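Local coordinates for protein glutathione transferase (Lolium rigidum, PDB 6ZB6) that probably conjugates glutathione to herbicides and other xenobiotics as a phi class glutathione transferase, and binds S-(p-nitrobenzyl)glutathione, at residues 85-90 with 165-170; 16-21 with 70-75; 96-101 with 159-164; 171-176 with 196-201. One frame throughout, in Å; residues are numbered along the deposited sequence.

Contact 1: residues 85-90 with 165-170; sequences DLLREG and VSFADL. With NA (sodium ion), chain L.
With CG anti to the carbonyl carbon in Leu87 (chi1 -66°) and anti to the backbone N in Phe167 (chi1 -163°), Leu87 CD2 and the Phe167 ring are turned alongside each other. Leu87 CD2 sits over the ring face, 3.6 Å from Phe167 CG, in a CH-pi contact. Phe167 N gives a nearly straight hydrogen bond to Leu86 O (2.9 Å). Leu86 CD1 meets Leu170 CD1 at 4.0 Å, the side chains crossing at about a right angle.

Ser166 is the N-cap of helix 167-170: its OG accepts from Ala168 N (3.2 Å). In return Asp169 OD2 accepts from Ser166 N through its anti lone pair, completing a capping box. Asp85 OD1 accepts from Arg88 N in an Asx motif. A sodium ion sits 2.6 Å from Asp85 OD1, which coordinates it. Arg88 NE bonds to Asp85 O, and one water bonds to both Asp85 O and Arg88 NH2.

The loop before helix 92-127 is thus pinned to the capped start of helix 167-170. Phe21 of helix 13-24 touches Leu86 and Leu170. Leu76 of helix 68-78 touches Leu87 and Phe167. Val98 of helix 92-127 touches Ser166, and Thr102 touches Phe167 and Ala168.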
loop_
_atom_site.group_PDB
_atom_site.type_symbol
_atom_site.label_atom_id
_atom_site.label_comp_id
_atom_site.label_asym_id
_atom_site.label_seq_id
_atom_site.Cartn_x
_atom_site.Cartn_y
_atom_site.Cartn_z
ATOM N N ASP A 85 3.409 0.781 17.672
ATOM C CA ASP A 85 2.015 1.203 17.813
ATOM C C ASP A 85 1.670 2.052 16.592
ATOM O O ASP A 85 1.857 3.271 16.604
ATOM C CB ASP A 85 1.794 1.965 19.111
ATOM C CG ASP A 85 0.327 2.296 19.355
ATOM O OD1 ASP A 85 -0.557 1.687 18.701
ATOM O OD2 ASP A 85 0.061 3.170 20.209
ATOM N N LEU A 86 1.177 1.399 15.540
ATOM C CA LEU A 86 0.836 2.099 14.307
ATOM C C LEU A 86 -0.604 2.586 14.280
ATOM O O LEU A 86 -0.930 3.466 13.474
ATOM C CB LEU A 86 1.094 1.194 13.099
ATOM C CG LEU A 86 2.577 0.891 12.870
ATOM C CD1 LEU A 86 2.785 -0.216 11.850
ATOM C CD2 LEU A 86 3.296 2.171 12.428
ATOM N N LEU A 87 -1.472 2.047 15.139
ATOM C CA LEU A 87 -2.877 2.437 15.139
ATOM C C LEU A 87 -3.224 3.460 16.211
ATOM O O LEU A 87 -4.214 4.186 16.053
ATOM C CB LEU A 87 -3.770 1.200 15.309
ATOM C CG LEU A 87 -3.715 0.211 14.136
ATOM C CD1 LEU A 87 -4.533 -1.040 14.432
ATOM C CD2 LEU A 87 -4.181 0.854 12.831
ATOM N N ARG A 88 -2.461 3.521 17.300
ATOM C CA ARG A 88 -2.678 4.513 18.354
ATOM C C ARG A 88 -4.037 4.345 19.022
ATOM O O ARG A 88 -4.653 5.319 19.461
ATOM C CB ARG A 88 -2.524 5.931 17.801
ATOM C CG ARG A 88 -1.160 6.159 17.212
ATOM C CD ARG A 88 -0.214 6.300 18.375
ATOM N NE ARG A 88 1.177 6.042 18.055
ATOM C CZ ARG A 88 2.173 6.780 18.521
ATOM N NH1 ARG A 88 1.910 7.817 19.305
ATOM N NH2 ARG A 88 3.420 6.489 18.201
ATOM N N GLU A 89 -4.522 3.109 19.114
ATOM C CA GLU A 89 -5.891 2.902 19.568
ATOM C C GLU A 89 -6.074 3.182 21.058
ATOM O O GLU A 89 -7.212 3.370 21.505
ATOM C CB GLU A 89 -6.335 1.483 19.204
ATOM C CG GLU A 89 -6.461 1.331 17.697
ATOM C CD GLU A 89 -7.056 0.007 17.254
ATOM O OE1 GLU A 89 -6.590 -1.053 17.715
ATOM O OE2 GLU A 89 -7.979 0.038 16.417
ATOM N N GLY A 90 -4.994 3.244 21.830
ATOM C CA GLY A 90 -5.135 3.654 23.217
ATOM C C GLY A 90 -5.334 5.140 23.435
ATOM O O GLY A 90 -5.626 5.556 24.559
ATOM N N VAL A 165 5.206 7.868 13.017
ATOM C CA VAL A 165 4.783 7.086 11.871
ATOM C C VAL A 165 3.570 6.272 12.290
ATOM O O VAL A 165 3.433 5.882 13.454
ATOM C CB VAL A 165 5.934 6.196 11.357
ATOM C CG1 VAL A 165 6.262 5.079 12.333
ATOM C CG2 VAL A 165 5.634 5.649 9.974
ATOM N N SER A 166 2.659 6.047 11.351
ATOM C CA SER A 166 1.405 5.384 11.674
ATOM C C SER A 166 0.914 4.596 10.472
ATOM O O SER A 166 1.504 4.645 9.390
ATOM C CB SER A 166 0.368 6.410 12.151
ATOM O OG SER A 166 -0.232 7.073 11.052
ATOM N N PHE A 167 -0.161 3.828 10.702
ATOM C CA PHE A 167 -0.949 3.157 9.674
ATOM C C PHE A 167 -1.209 4.059 8.472
ATOM O O PHE A 167 -1.151 3.610 7.324
ATOM C CB PHE A 167 -2.280 2.712 10.307
ATOM C CG PHE A 167 -3.041 1.671 9.534
ATOM C CD1 PHE A 167 -2.466 0.455 9.214
ATOM C CD2 PHE A 167 -4.381 1.893 9.188
ATOM C CE1 PHE A 167 -3.204 -0.533 8.528
ATOM C CE2 PHE A 167 -5.133 0.916 8.507
ATOM C CZ PHE A 167 -4.542 -0.298 8.178
ATOM N N ALA A 168 -1.531 5.330 8.729
ATOM C CA ALA A 168 -1.834 6.251 7.635
ATOM C C ALA A 168 -0.666 6.355 6.662
ATOM O O ALA A 168 -0.851 6.226 5.446
ATOM C CB ALA A 168 -2.190 7.631 8.191
ATOM N N ASP A 169 0.547 6.568 7.181
ATOM C CA ASP A 169 1.711 6.752 6.302
ATOM C C ASP A 169 2.000 5.490 5.501
ATOM O O ASP A 169 2.137 5.540 4.272
ATOM C CB ASP A 169 2.954 7.140 7.102
ATOM C CG ASP A 169 2.711 8.310 8.019
ATOM O OD1 ASP A 169 2.689 9.456 7.520
ATOM O OD2 ASP A 169 2.533 8.073 9.230
ATOM N N LEU A 170 2.056 4.338 6.177
ATOM C CA LEU A 170 2.500 3.118 5.512
ATOM C C LEU A 170 1.498 2.605 4.490
ATOM O O LEU A 170 1.899 1.889 3.565
ATOM C CB LEU A 170 2.837 2.049 6.550
ATOM C CG LEU A 170 3.896 2.513 7.562
ATOM C CD1 LEU A 170 4.336 1.363 8.468
ATOM C CD2 LEU A 170 5.118 3.137 6.859
HETATM NA NA NA L . -1.195 -0.242 17.009
HETATM O O HOH W 1 4.297 5.043 15.634
HETATM O O HOH W 2 0.575 -1.372 15.553
HETATM O O HOH W 3 -2.705 0.714 19.206
#

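Contact 2: residues 16-21 with 70-75; sequences ARVLVF and AISKYV
Arg17 begins the contact lightly, with its CG 4.1 Å from Ser72 OG. Its aliphatic part passes Ser72. The guanidinium group bonds to residues outside the two segments: NE to Ser68, NH2 to Asn14 and NH1 to Asn171. The side chain and the bound S-(p-nitrobenzyl)glutathione have their nearest atoms about 5 Å apart.

Val18 comes next and lies closest to the facing backbone, its CA 5.2 Å from the CA of Ser72. Its CG1 is anti to the backbone N (chi1 177°) and reaches Ile71 CG2 at 3.6 Å. The two branched side chains cross at about a right angle. The other methyl, Val18 CG2, touches both Ile71 CG2 and Ser72 OG.

Phe21 follows one turn later. Its CD2 lies 3.4 Å from Ser72 CB and 3.3 Å from Ser72 OG, with the hydroxyl oblique to the ring. At the backbone, Phe21 O is 4.1 Å from Val75 CG1. The ring also meets Phe167 and touches Leu170, so it reaches the C-terminal helical domain.

The two helices run almost parallel, with 9° between their directions and axes 8.9 Å apart. They belong to the thioredoxin-like N-terminal domain. No hydrogen bond crosses between the segments. Ser72 OG instead bonds to Ser68 O, one turn back in its own helix. This satisfies a buried hydroxyl within its helix and lets a small polar side chain sit among apolar groups. The contact itself therefore rests on van der Waals packing.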
loop_
_atom_site.group_PDB
_atom_site.type_symbol
_atom_site.label_atom_id
_atom_site.label_comp_id
_atom_site.label_asym_id
_atom_site.label_seq_id
_atom_site.Cartn_x
_atom_site.Cartn_y
_atom_site.Cartn_z
ATOM N N ALA A 16 1.038 -6.670 -1.018
ATOM C CA ALA A 16 2.204 -6.037 -0.420
ATOM C C ALA A 16 1.818 -5.207 0.788
ATOM O O ALA A 16 2.562 -5.157 1.772
ATOM C CB ALA A 16 2.914 -5.150 -1.451
ATOM N N ARG A 17 0.647 -4.557 0.733
ATOM C CA ARG A 17 0.189 -3.748 1.861
ATOM C C ARG A 17 0.185 -4.567 3.150
ATOM O O ARG A 17 0.727 -4.140 4.177
ATOM C CB ARG A 17 -1.203 -3.175 1.559
ATOM C CG ARG A 17 -1.776 -2.312 2.682
ATOM C CD ARG A 17 -3.292 -2.114 2.570
ATOM N NE ARG A 17 -3.715 -1.734 1.222
ATOM C CZ ARG A 17 -3.508 -0.530 0.685
ATOM N NH1 ARG A 17 -2.908 0.423 1.392
ATOM N NH2 ARG A 17 -3.906 -0.272 -0.557
ATOM N N VAL A 18 -0.385 -5.775 3.088
ATOM C CA VAL A 18 -0.435 -6.674 4.240
ATOM C C VAL A 18 0.966 -7.124 4.647
ATOM O O VAL A 18 1.309 -7.152 5.837
ATOM C CB VAL A 18 -1.335 -7.880 3.910
ATOM C CG1 VAL A 18 -1.362 -8.892 5.086
ATOM C CG2 VAL A 18 -2.749 -7.418 3.505
ATOM N N LEU A 19 1.796 -7.492 3.671
ATOM C CA LEU A 19 3.135 -7.970 3.996
ATOM C C LEU A 19 3.933 -6.908 4.742
ATOM O O LEU A 19 4.699 -7.230 5.657
ATOM C CB LEU A 19 3.865 -8.413 2.725
ATOM C CG LEU A 19 3.153 -9.446 1.846
ATOM C CD1 LEU A 19 4.063 -9.952 0.720
ATOM C CD2 LEU A 19 2.599 -10.612 2.675
ATOM N N VAL A 20 3.762 -5.635 4.374
ATOM C CA VAL A 20 4.424 -4.555 5.102
ATOM C C VAL A 20 4.058 -4.607 6.584
ATOM O O VAL A 20 4.929 -4.574 7.459
ATOM C CB VAL A 20 4.081 -3.190 4.480
ATOM C CG1 VAL A 20 4.475 -2.069 5.445
ATOM C CG2 VAL A 20 4.824 -3.009 3.122
ATOM N N PHE A 21 2.764 -4.696 6.894
ATOM C CA PHE A 21 2.401 -4.658 8.306
ATOM C C PHE A 21 2.805 -5.937 9.028
ATOM O O PHE A 21 3.204 -5.877 10.198
ATOM C CB PHE A 21 0.917 -4.339 8.443
ATOM C CG PHE A 21 0.591 -2.958 7.962
ATOM C CD1 PHE A 21 1.109 -1.852 8.623
ATOM C CD2 PHE A 21 -0.156 -2.761 6.804
ATOM C CE1 PHE A 21 0.845 -0.568 8.174
ATOM C CE2 PHE A 21 -0.424 -1.466 6.341
ATOM C CZ PHE A 21 0.073 -0.372 7.023
ATOM N N ALA A 70 -8.463 -4.281 6.149
ATOM C CA ALA A 70 -9.026 -5.061 7.253
ATOM C C ALA A 70 -8.043 -6.124 7.732
ATOM O O ALA A 70 -7.826 -6.288 8.942
ATOM C CB ALA A 70 -10.348 -5.714 6.836
ATOM N N ILE A 71 -7.469 -6.883 6.791
ATOM C CA ILE A 71 -6.432 -7.848 7.147
ATOM C C ILE A 71 -5.313 -7.168 7.924
ATOM O O ILE A 71 -4.835 -7.686 8.942
ATOM C CB ILE A 71 -5.880 -8.541 5.887
ATOM C CG1 ILE A 71 -6.970 -9.323 5.139
ATOM C CG2 ILE A 71 -4.714 -9.447 6.278
ATOM C CD1 ILE A 71 -6.574 -9.647 3.676
ATOM N N SER A 72 -4.858 -6.000 7.440
ATOM C CA SER A 72 -3.708 -5.351 8.051
ATOM C C SER A 72 -3.994 -4.940 9.488
ATOM O O SER A 72 -3.138 -5.100 10.365
ATOM C CB SER A 72 -3.287 -4.129 7.229
ATOM O OG SER A 72 -2.857 -4.513 5.933
ATOM N N LYS A 73 -5.181 -4.381 9.748
ATOM C CA LYS A 73 -5.497 -3.992 11.120
ATOM C C LYS A 73 -5.604 -5.211 12.029
ATOM O O LYS A 73 -5.201 -5.156 13.199
ATOM C CB LYS A 73 -6.779 -3.154 11.157
ATOM C CG LYS A 73 -6.562 -1.749 10.586
ATOM C CD LYS A 73 -7.749 -0.822 10.854
ATOM C CE LYS A 73 -8.924 -1.196 9.947
ATOM N NZ LYS A 73 -10.014 -0.165 9.930
ATOM N N TYR A 74 -6.124 -6.328 11.512
ATOM C CA TYR A 74 -6.159 -7.547 12.318
ATOM C C TYR A 74 -4.747 -7.990 12.691
ATOM O O TYR A 74 -4.489 -8.394 13.830
ATOM C CB TYR A 74 -6.880 -8.659 11.557
ATOM C CG TYR A 74 -6.798 -10.008 12.236
ATOM C CD1 TYR A 74 -7.715 -10.362 13.226
ATOM C CD2 TYR A 74 -5.806 -10.926 11.898
ATOM C CE1 TYR A 74 -7.644 -11.586 13.855
ATOM C CE2 TYR A 74 -5.729 -12.164 12.528
ATOM C CZ TYR A 74 -6.658 -12.487 13.496
ATOM O OH TYR A 74 -6.596 -13.707 14.124
ATOM N N VAL A 75 -3.822 -7.925 11.734
ATOM C CA VAL A 75 -2.427 -8.270 12.017
ATOM C C VAL A 75 -1.857 -7.360 13.098
ATOM O O VAL A 75 -1.226 -7.823 14.060
ATOM C CB VAL A 75 -1.590 -8.197 10.726
ATOM C CG1 VAL A 75 -0.106 -8.097 11.070
ATOM C CG2 VAL A 75 -1.874 -9.406 9.854
#

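Contact 3: residues 96-101 with 159-164; sequences AMVDVW and YLAGDF
Trp101 lies with one indole face over Leu160 O, which is 3.3 Å above the ring plane and offset toward the rim. Its CD1 is the nearest ring atom to Leu160 O, at 3.4 Å. NE1 is also near this oxygen, but the angle is too poor for a hydrogen bond. The Trp101 and Leu160 side chains cross at about a right angle, CB to CB at 3.9 Å.

One turn earlier on the helix, at Met97 and Val98, Ala161 CB of the loop packs against the backbone, 3.6 Å from Val98 N. Met97 CG rests on Ala161 O at 3.5 Å. Val98 CG2 touches Ala161 CB and also comes to the edge of the Phe164 ring, near CE2.

The next shell holds these groups in place. Asp169 accepts from Leu160 N, and Arg153 of helix 133-156 donates to Leu160 O. Arg88 makes a cation-pi contact with the Phe164 ring. Within the turn, Tyr159 N bonds to Gly162 O at 3.2 Å, and Gly162 has backbone angles (145°/-155°) that call for glycine.

No hydrogen bond joins the two segments directly. The polar needs of Leu160 are met elsewhere. This leaves van der Waals packing, including carbonyl oxygens against carbon and the indole face, to join loop and helix.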
loop_
_atom_site.group_PDB
_atom_site.type_symbol
_atom_site.label_atom_id
_atom_site.label_comp_id
_atom_site.label_asym_id
_atom_site.label_seq_id
_atom_site.Cartn_x
_atom_site.Cartn_y
_atom_site.Cartn_z
ATOM N N ALA A 96 -7.838 9.017 15.967
ATOM C CA ALA A 96 -8.643 9.772 15.018
ATOM C C ALA A 96 -7.780 10.333 13.892
ATOM O O ALA A 96 -8.129 10.225 12.712
ATOM C CB ALA A 96 -9.383 10.895 15.744
ATOM N N MET A 97 -6.647 10.943 14.242
ATOM C CA MET A 97 -5.766 11.501 13.218
ATOM C C MET A 97 -5.203 10.412 12.310
ATOM O O MET A 97 -5.105 10.599 11.089
ATOM C CB MET A 97 -4.643 12.300 13.878
ATOM C CG MET A 97 -4.461 13.680 13.267
ATOM S SD MET A 97 -5.992 14.626 13.206
ATOM C CE MET A 97 -5.982 15.357 14.833
ATOM N N VAL A 98 -4.804 9.278 12.884
ATOM C CA VAL A 98 -4.416 8.134 12.059
ATOM C C VAL A 98 -5.559 7.735 11.129
ATOM O O VAL A 98 -5.345 7.474 9.938
ATOM C CB VAL A 98 -3.972 6.956 12.948
ATOM C CG1 VAL A 98 -3.734 5.679 12.110
ATOM C CG2 VAL A 98 -2.742 7.341 13.755
ATOM N N ASP A 99 -6.794 7.686 11.654
ATOM C CA ASP A 99 -7.944 7.312 10.832
ATOM C C ASP A 99 -8.177 8.306 9.702
ATOM O O ASP A 99 -8.515 7.916 8.579
ATOM C CB ASP A 99 -9.226 7.216 11.698
ATOM C CG ASP A 99 -9.295 5.954 12.524
ATOM O OD1 ASP A 99 -8.478 5.031 12.288
ATOM O OD2 ASP A 99 -10.189 5.872 13.413
ATOM N N VAL A 100 -8.076 9.602 10.000
ATOM C CA VAL A 100 -8.319 10.617 8.984
ATOM C C VAL A 100 -7.412 10.381 7.786
ATOM O O VAL A 100 -7.867 10.310 6.636
ATOM C CB VAL A 100 -8.104 12.026 9.568
ATOM C CG1 VAL A 100 -7.985 13.054 8.444
ATOM C CG2 VAL A 100 -9.232 12.402 10.519
ATOM N N TRP A 101 -6.118 10.244 8.038
ATOM C CA TRP A 101 -5.184 10.217 6.922
ATOM C C TRP A 101 -5.101 8.838 6.277
ATOM O O TRP A 101 -4.664 8.724 5.128
ATOM C CB TRP A 101 -3.820 10.746 7.393
ATOM C CG TRP A 101 -3.925 12.224 7.617
ATOM C CD1 TRP A 101 -4.215 12.859 8.790
ATOM C CD2 TRP A 101 -3.828 13.255 6.615
ATOM N NE1 TRP A 101 -4.269 14.225 8.588
ATOM C CE2 TRP A 101 -4.046 14.492 7.263
ATOM C CE3 TRP A 101 -3.563 13.250 5.237
ATOM C CZ2 TRP A 101 -3.995 15.716 6.584
ATOM C CZ3 TRP A 101 -3.521 14.468 4.561
ATOM C CH2 TRP A 101 -3.739 15.683 5.237
ATOM N N TYR A 159 5.159 13.165 9.955
ATOM C CA TYR A 159 4.273 12.157 9.389
ATOM C C TYR A 159 2.851 12.701 9.345
ATOM O O TYR A 159 2.558 13.775 9.872
ATOM C CB TYR A 159 4.327 10.851 10.197
ATOM C CG TYR A 159 5.691 10.196 10.173
ATOM C CD1 TYR A 159 6.088 9.412 9.098
ATOM C CD2 TYR A 159 6.590 10.378 11.218
ATOM C CE1 TYR A 159 7.345 8.828 9.061
ATOM C CE2 TYR A 159 7.843 9.794 11.195
ATOM C CZ TYR A 159 8.211 9.015 10.116
ATOM O OH TYR A 159 9.451 8.426 10.087
ATOM N N LEU A 160 1.941 11.926 8.739
ATOM C CA LEU A 160 0.648 12.498 8.377
ATOM C C LEU A 160 -0.257 12.703 9.584
ATOM O O LEU A 160 -1.019 13.677 9.616
ATOM C CB LEU A 160 -0.043 11.623 7.339
ATOM C CG LEU A 160 0.564 11.675 5.926
ATOM C CD1 LEU A 160 -0.182 10.637 5.075
ATOM C CD2 LEU A 160 0.465 13.062 5.303
ATOM N N ALA A 161 -0.182 11.831 10.589
ATOM C CA ALA A 161 -1.050 11.977 11.758
ATOM C C ALA A 161 -0.407 12.770 12.889
ATOM O O ALA A 161 -1.068 13.029 13.899
ATOM C CB ALA A 161 -1.489 10.594 12.283
ATOM N N GLY A 162 0.849 13.185 12.739
ATOM C CA GLY A 162 1.562 13.884 13.783
ATOM C C GLY A 162 3.027 13.500 13.768
ATOM O O GLY A 162 3.561 13.082 12.743
ATOM N N ASP A 163 3.677 13.642 14.923
ATOM C CA ASP A 163 5.104 13.358 15.059
ATOM C C ASP A 163 5.389 11.879 15.305
ATOM O O ASP A 163 6.221 11.525 16.144
ATOM C CB ASP A 163 5.675 14.227 16.179
ATOM C CG ASP A 163 7.180 14.093 16.319
ATOM O OD1 ASP A 163 7.641 13.758 17.434
ATOM O OD2 ASP A 163 7.894 14.287 15.309
ATOM N N PHE A 164 4.693 10.991 14.600
ATOM C CA PHE A 164 4.930 9.563 14.722
ATOM C C PHE A 164 4.463 8.885 13.442
ATOM O O PHE A 164 3.458 9.288 12.849
ATOM C CB PHE A 164 4.197 8.970 15.938
ATOM C CG PHE A 164 2.719 9.256 15.951
ATOM C CD1 PHE A 164 2.227 10.401 16.561
ATOM C CD2 PHE A 164 1.823 8.386 15.342
ATOM C CE1 PHE A 164 0.865 10.668 16.566
ATOM C CE2 PHE A 164 0.473 8.646 15.343
ATOM C CZ PHE A 164 -0.010 9.786 15.961
#

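Contact 4: residues 171-176 with 196-201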
loop_
_atom_site.group_PDB
_atom_site.type_symbol
_atom_site.label_atom_id
_atom_site.label_comp_id
_atom_site.label_asym_id
_atom_site.label_seq_id
_atom_site.Cartn_x
_atom_site.Cartn_y
_atom_site.Cartn_z
ATOM N N ASN A 171 0.208 2.952 4.619
ATOM C CA ASN A 171 -0.757 2.583 3.588
ATOM C C ASN A 171 -0.476 3.254 2.251
ATOM O O ASN A 171 -0.977 2.790 1.219
ATOM C CB ASN A 171 -2.171 2.931 4.041
ATOM C CG ASN A 171 -2.827 1.787 4.800
ATOM O OD1 ASN A 171 -2.899 0.671 4.294
ATOM N ND2 ASN A 171 -3.285 2.054 6.025
ATOM N N HIS A 172 0.313 4.331 2.247
ATOM C CA HIS A 172 0.718 5.017 1.030
ATOM C C HIS A 172 1.806 4.281 0.261
ATOM O O HIS A 172 2.046 4.620 -0.900
ATOM C CB HIS A 172 1.206 6.436 1.369
ATOM C CG HIS A 172 0.102 7.385 1.731
ATOM N ND1 HIS A 172 -0.511 7.385 2.969
ATOM C CD2 HIS A 172 -0.515 8.348 1.008
ATOM C CE1 HIS A 172 -1.442 8.320 2.996
ATOM N NE2 HIS A 172 -1.465 8.923 1.819
ATOM N N PHE A 173 2.451 3.266 0.858
ATOM C CA PHE A 173 3.628 2.681 0.213
ATOM C C PHE A 173 3.331 1.924 -1.081
ATOM O O PHE A 173 3.977 2.210 -2.104
ATOM C CB PHE A 173 4.380 1.787 1.197
ATOM C CG PHE A 173 5.280 0.814 0.514
ATOM C CD1 PHE A 173 6.479 1.247 -0.050
ATOM C CD2 PHE A 173 4.912 -0.512 0.380
ATOM C CE1 PHE A 173 7.301 0.365 -0.708
ATOM C CE2 PHE A 173 5.720 -1.403 -0.272
ATOM C CZ PHE A 173 6.932 -0.965 -0.827
ATOM N N PRO A 174 2.447 0.920 -1.105
ATOM C CA PRO A 174 2.434 0.005 -2.266
ATOM C C PRO A 174 2.136 0.658 -3.601
ATOM O O PRO A 174 2.825 0.356 -4.587
ATOM C CB PRO A 174 1.342 -1.016 -1.902
ATOM C CG PRO A 174 1.228 -0.935 -0.418
ATOM C CD PRO A 174 1.492 0.495 -0.063
ATOM N N TYR A 175 1.142 1.545 -3.681
ATOM C CA TYR A 175 0.894 2.172 -4.977
ATOM C C TYR A 175 1.935 3.238 -5.293
ATOM O O TYR A 175 2.326 3.390 -6.452
ATOM C CB TYR A 175 -0.503 2.781 -5.040
ATOM C CG TYR A 175 -1.620 1.766 -5.204
ATOM C CD1 TYR A 175 -2.127 1.102 -4.111
ATOM C CD2 TYR A 175 -2.171 1.489 -6.456
ATOM C CE1 TYR A 175 -3.144 0.176 -4.236
ATOM C CE2 TYR A 175 -3.205 0.565 -6.601
ATOM C CZ TYR A 175 -3.687 -0.092 -5.479
ATOM O OH TYR A 175 -4.719 -1.010 -5.570
ATOM N N THR A 176 2.374 4.010 -4.291
ATOM C CA THR A 176 3.369 5.052 -4.564
ATOM C C THR A 176 4.690 4.433 -4.995
ATOM O O THR A 176 5.391 4.981 -5.855
ATOM C CB THR A 176 3.567 5.942 -3.335
ATOM O OG1 THR A 176 2.307 6.496 -2.956
ATOM C CG2 THR A 176 4.545 7.123 -3.630
ATOM N N ALA A 196 10.708 14.066 1.346
ATOM C CA ALA A 196 11.455 13.639 2.531
ATOM C C ALA A 196 10.663 12.620 3.339
ATOM O O ALA A 196 11.233 11.678 3.906
ATOM C CB ALA A 196 11.778 14.842 3.409
ATOM N N TRP A 197 9.360 12.852 3.459
ATOM C CA TRP A 197 8.456 11.877 4.063
ATOM C C TRP A 197 8.538 10.541 3.338
ATOM O O TRP A 197 8.684 9.482 3.965
ATOM C CB TRP A 197 7.046 12.459 4.020
ATOM C CG TRP A 197 5.890 11.520 4.224
ATOM C CD1 TRP A 197 5.422 11.050 5.418
ATOM C CD2 TRP A 197 5.007 11.023 3.221
ATOM N NE1 TRP A 197 4.323 10.260 5.216
ATOM C CE2 TRP A 197 4.033 10.233 3.878
ATOM C CE3 TRP A 197 4.935 11.164 1.828
ATOM C CZ2 TRP A 197 3.019 9.566 3.192
ATOM C CZ3 TRP A 197 3.926 10.509 1.146
ATOM C CH2 TRP A 197 2.968 9.719 1.838
ATOM N N TRP A 198 8.454 10.575 2.005
ATOM C CA TRP A 198 8.564 9.348 1.225
ATOM C C TRP A 198 9.875 8.628 1.507
ATOM O O TRP A 198 9.891 7.400 1.674
ATOM C CB TRP A 198 8.417 9.650 -0.272
ATOM C CG TRP A 198 8.546 8.412 -1.129
ATOM C CD1 TRP A 198 9.513 8.159 -2.056
ATOM C CD2 TRP A 198 7.700 7.253 -1.104
ATOM N NE1 TRP A 198 9.315 6.921 -2.623
ATOM C CE2 TRP A 198 8.207 6.345 -2.054
ATOM C CE3 TRP A 198 6.558 6.898 -0.372
ATOM C CZ2 TRP A 198 7.615 5.097 -2.294
ATOM C CZ3 TRP A 198 5.960 5.651 -0.618
ATOM C CH2 TRP A 198 6.493 4.769 -1.556
ATOM N N GLU A 199 10.993 9.372 1.580
ATOM C CA GLU A 199 12.275 8.731 1.833
ATOM C C GLU A 199 12.346 8.136 3.228
ATOM O O GLU A 199 12.981 7.095 3.419
ATOM C CB GLU A 199 13.416 9.730 1.626
ATOM C CG GLU A 199 13.475 10.231 0.212
ATOM C CD GLU A 199 14.132 9.264 -0.756
ATOM O OE1 GLU A 199 14.230 8.054 -0.453
ATOM O OE2 GLU A 199 14.579 9.732 -1.828
ATOM N N ARG A 200 11.703 8.769 4.208
ATOM C CA ARG A 200 11.628 8.161 5.529
ATOM C C ARG A 200 10.881 6.834 5.466
ATOM O O ARG A 200 11.318 5.845 6.060
ATOM C CB ARG A 200 10.961 9.115 6.521
ATOM C CG ARG A 200 11.861 10.249 7.003
ATOM C CD ARG A 200 11.265 10.948 8.221
ATOM N NE ARG A 200 10.117 11.775 7.866
ATOM C CZ ARG A 200 10.204 12.995 7.338
ATOM N NH1 ARG A 200 11.389 13.549 7.113
ATOM N NH2 ARG A 200 9.101 13.666 7.039
ATOM N N ILE A 201 9.779 6.785 4.713
ATOM C CA ILE A 201 9.041 5.530 4.543
ATOM C C ILE A 201 9.926 4.476 3.887
ATOM O O ILE A 201 9.992 3.322 4.338
ATOM C CB ILE A 201 7.755 5.771 3.729
ATOM C CG1 ILE A 201 6.745 6.574 4.551
ATOM C CG2 ILE A 201 7.149 4.441 3.243
ATOM C CD1 ILE A 201 5.540 7.023 3.744
#
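His172 offers one ring face to the edge of Trp197, in a T-shaped pair with planes at 80° and centroids 5.3 Å apart. Trp197 CH2 comes nearest, 3.7 Å from His172 CG. One face of Trp197 is covered by Ile201 CD1 from the next turn of its own helix. Trp198 carries Thr176 CG2 on a face, 3.6 Å from the centroid of its six-membered ring and only 10° off the normal, a CH-pi contact. At the Trp198 edge lies the backbone of Phe173, with Phe173 O 3.6 Å from Trp198 CH2. Phe173 CB packs on Ile201 CG2 at 4.3 Å.

Thr176 places CG2 anti to its backbone N, which turns this methyl over the indole. The same torsion (chi1 -57°) leaves OG1 beside the backbone N, where it donates to His172 O at 2.8 Å. Tyr109 also bonds to this hydroxyl. His172 is fixed at both ring nitrogens, ND1 by Ala168 O and NE2 by Tyr150, while Trp197 NE1 bonds to Asp169.

Helices 173-179 and 192-202 thus meet inside the C-terminal domain. The side chain of Tyr175 leaves the backbone away from this contact, and Tyr175 touches the bound S-(p-nitrobenzyl)glutathione. No hydrogen bond crosses the contact. The buried polar atoms of His172, Thr176 and Trp197 have partners within their own segment or outside the contact, so aromatic and CH-pi packing does the joining.

From the N terminus, contact 2 closes first. It brings helix 13-24 beside helix 68-78, with strands of the N-terminal sheet in the loop between them. Contact 1 opens after that and closes a longer, mostly helical loop. Contact 3 is nested inside it, joining helix 92-127 to the turn before helix 167-170. Contact 4 follows in series and pairs helix 173-179 with helix 192-202. Phe21 and Lys73 of contact 2 pack on Phe167 of contact 1, and Arg17 of contact 2 reaches contact 4. These meetings tie the thioredoxin-like domain to the helical domain. Within the helical domain, Asp169 joins contacts 1, 3 and 4.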